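Local coordinates for protein hydrolase, alpha/beta hydrolase FOLD family (Staphylococcus aureus, PDB 2XMZ) that probably catalyses the formation of 2-succinyl-6-hydroxy-2,4-cyclohexadiene-1-carboxylate, a step in menaquinone biosynthesis, as the lyase MenH, at residues Leu147-Trp152 with Gln174-Gln179. Sequence-based numbering, arbitrary orientation.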
loop_
_atom_site.group_PDB
_atom_site.type_symbol
_atom_site.label_atom_id
_atom_site.label_comp_id
_atom_site.label_asym_id
_atom_site.label_seq_id
_atom_site.Cartn_x
_atom_site.Cartn_y
_atom_site.Cartn_z
ATOM N N LEU A 147 -9.865 -10.458 -18.308
ATOM C CA LEU A 147 -9.136 -11.725 -18.356
ATOM C C LEU A 147 -7.978 -11.716 -17.346
ATOM O O LEU A 147 -7.723 -12.708 -16.665
ATOM C CB LEU A 147 -8.668 -12.033 -19.788
ATOM C CG LEU A 147 -9.782 -12.275 -20.842
ATOM C CD1 LEU A 147 -9.233 -12.237 -22.265
ATOM C CD2 LEU A 147 -10.609 -13.558 -20.623
ATOM N N PHE A 148 -7.309 -10.576 -17.225
ATOM C CA PHE A 148 -6.252 -10.430 -16.222
ATOM C C PHE A 148 -6.760 -10.651 -14.806
ATOM O O PHE A 148 -6.151 -11.403 -14.036
ATOM C CB PHE A 148 -5.558 -9.071 -16.343
ATOM C CG PHE A 148 -4.384 -8.932 -15.436
ATOM C CD1 PHE A 148 -3.129 -9.412 -15.817
ATOM C CD2 PHE A 148 -4.535 -8.354 -14.176
ATOM C CE1 PHE A 148 -2.047 -9.305 -14.969
ATOM C CE2 PHE A 148 -3.449 -8.242 -13.318
ATOM C CZ PHE A 148 -2.201 -8.717 -13.722
ATOM N N VAL A 149 -7.871 -9.990 -14.466
ATOM C CA VAL A 149 -8.488 -10.096 -13.135
ATOM C C VAL A 149 -8.933 -11.538 -12.856
ATOM O O VAL A 149 -8.749 -12.042 -11.750
ATOM C CB VAL A 149 -9.677 -9.105 -12.965
ATOM C CG1 VAL A 149 -10.429 -9.349 -11.659
ATOM C CG2 VAL A 149 -9.184 -7.655 -12.984
ATOM N N ASN A 150 -9.497 -12.205 -13.866
ATOM C CA ASN A 150 -9.871 -13.608 -13.720
ATOM C C ASN A 150 -8.688 -14.475 -13.260
ATOM O O ASN A 150 -8.818 -15.269 -12.315
ATOM C CB ASN A 150 -10.511 -14.133 -15.011
ATOM C CG ASN A 150 -11.887 -13.535 -15.260
ATOM O OD1 ASN A 150 -12.502 -12.946 -14.365
ATOM N ND2 ASN A 150 -12.382 -13.693 -16.478
ATOM N N ASP A 151 -7.530 -14.279 -13.897
ATOM C CA ASP A 151 -6.304 -14.992 -13.535
ATOM C C ASP A 151 -5.737 -14.492 -12.190
ATOM O O ASP A 151 -5.293 -15.296 -11.374
ATOM C CB ASP A 151 -5.247 -14.862 -14.640
ATOM C CG ASP A 151 -5.574 -15.678 -15.884
ATOM O OD1 ASP A 151 -6.657 -16.312 -15.966
ATOM O OD2 ASP A 151 -4.723 -15.691 -16.801
ATOM N N TRP A 152 -5.773 -13.174 -11.971
ATOM C CA TRP A 152 -5.275 -12.550 -10.741
ATOM C C TRP A 152 -5.999 -13.096 -9.516
ATOM O O TRP A 152 -5.355 -13.427 -8.510
ATOM C CB TRP A 152 -5.446 -11.039 -10.807
ATOM C CG TRP A 152 -4.641 -10.252 -9.819
ATOM C CD1 TRP A 152 -5.114 -9.574 -8.733
ATOM C CD2 TRP A 152 -3.226 -10.014 -9.856
ATOM N NE1 TRP A 152 -4.080 -8.926 -8.088
ATOM C CE2 TRP A 152 -2.910 -9.188 -8.752
ATOM C CE3 TRP A 152 -2.197 -10.418 -10.715
ATOM C CZ2 TRP A 152 -1.597 -8.773 -8.470
ATOM C CZ3 TRP A 152 -0.885 -10.001 -10.431
ATOM C CH2 TRP A 152 -0.605 -9.184 -9.323
ATOM N N GLN A 174 -14.888 -5.666 -8.665
ATOM C CA GLN A 174 -15.302 -4.439 -9.322
ATOM C C GLN A 174 -14.185 -3.407 -9.325
ATOM O O GLN A 174 -13.953 -2.747 -10.349
ATOM C CB GLN A 174 -16.586 -3.886 -8.662
ATOM C CG GLN A 174 -16.987 -2.471 -9.072
ATOM C CD GLN A 174 -16.172 -1.387 -8.384
ATOM O OE1 GLN A 174 -15.803 -0.386 -9.004
ATOM N NE2 GLN A 174 -15.870 -1.591 -7.098
ATOM N N GLN A 175 -13.503 -3.271 -8.182
ATOM C CA GLN A 175 -12.403 -2.333 -8.028
ATOM C C GLN A 175 -11.269 -2.671 -8.994
ATOM O O GLN A 175 -10.661 -1.771 -9.590
ATOM C CB GLN A 175 -11.899 -2.319 -6.588
ATOM C CG GLN A 175 -12.678 -1.390 -5.630
ATOM C CD GLN A 175 -12.443 -1.697 -4.153
ATOM O OE1 GLN A 175 -11.491 -2.400 -3.788
ATOM N NE2 GLN A 175 -13.312 -1.167 -3.295
ATOM N N ARG A 176 -10.999 -3.964 -9.156
ATOM C CA ARG A 176 -9.982 -4.431 -10.102
ATOM C C ARG A 176 -10.410 -4.188 -11.577
ATOM O O ARG A 176 -9.627 -3.682 -12.394
ATOM C CB ARG A 176 -9.685 -5.923 -9.860
ATOM C CG ARG A 176 -9.114 -6.241 -8.442
ATOM C CD ARG A 176 -8.878 -7.736 -8.296
ATOM N NE ARG A 176 -8.084 -8.087 -7.117
ATOM C CZ ARG A 176 -8.099 -9.280 -6.529
ATOM N NH1 ARG A 176 -8.876 -10.259 -6.993
ATOM N NH2 ARG A 176 -7.326 -9.497 -5.470
ATOM N N LEU A 177 -11.657 -4.540 -11.897
ATOM C CA LEU A 177 -12.193 -4.436 -13.268
ATOM C C LEU A 177 -12.288 -2.994 -13.743
ATOM O O LEU A 177 -12.286 -2.714 -14.954
ATOM C CB LEU A 177 -13.563 -5.118 -13.369
ATOM C CG LEU A 177 -13.600 -6.654 -13.208
ATOM C CD1 LEU A 177 -15.039 -7.193 -13.264
ATOM C CD2 LEU A 177 -12.736 -7.335 -14.243
ATOM N N SER A 178 -12.373 -2.067 -12.793
ATOM C CA SER A 178 -12.500 -0.664 -13.157
ATOM C C SER A 178 -11.139 -0.038 -13.437
ATOM O O SER A 178 -11.067 1.077 -13.940
ATOM C CB SER A 178 -13.199 0.115 -12.062
ATOM O OG SER A 178 -12.318 0.242 -10.972
ATOM N N GLN A 179 -10.057 -0.750 -13.135
ATOM C CA GLN A 179 -8.732 -0.209 -13.424
ATOM C C GLN A 179 -8.485 -0.249 -14.916
ATOM O O GLN A 179 -8.991 -1.119 -15.607
ATOM C CB GLN A 179 -7.631 -0.974 -12.670
ATOM C CG GLN A 179 -7.779 -0.965 -11.147
ATOM C CD GLN A 179 -8.015 0.435 -10.575
ATOM O OE1 GLN A 179 -7.344 1.396 -10.966
ATOM N NE2 GLN A 179 -8.966 0.548 -9.636
#
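Arg176 lies across Val149 and ends at the edge of the Trp152 ring. Arg176 CB is 3.6 Å from Val149 CG2 and also touches CG1. The chain then runs extended from CG to NE. Arg176 CD passes Val149 CG1 at 4.0 Å. Arg176 NE and CZ each lie 3.7 Å from Trp152 CD1, and NH2 follows at 3.9 Å. That carbon sits over the centre of one guanidinium face, and the two planes are almost perpendicular (89°). Trp152 CG is anti to the backbone N (chi1 -163°), and CD1 is the ring atom that meets Arg176. Phe158 makes a cation-pi contact with Arg176 and also meets the Trp152 ring. Both helices belong to the helical region between strands 110-114 and 210-215, consistent with the cap of an alpha/beta hydrolase. The Trp152 side chain packs edge-to-face with Phe25 and comes close to a probable Ser-His-Asp triad, but makes no contact with it. Leu177 CD2 completes the apolar contact, 3.8 Å from Val149 CB. No hydrogen bond runs between 147-152 and 174-179, but Asn150 OD1 binds Arg173 NH2 on helix 166-177. Within 174-179, Gln175 O accepts from Gln179 NE2 (2.9 Å) and Ser178 OG (3.0 Å), which approach from opposite faces.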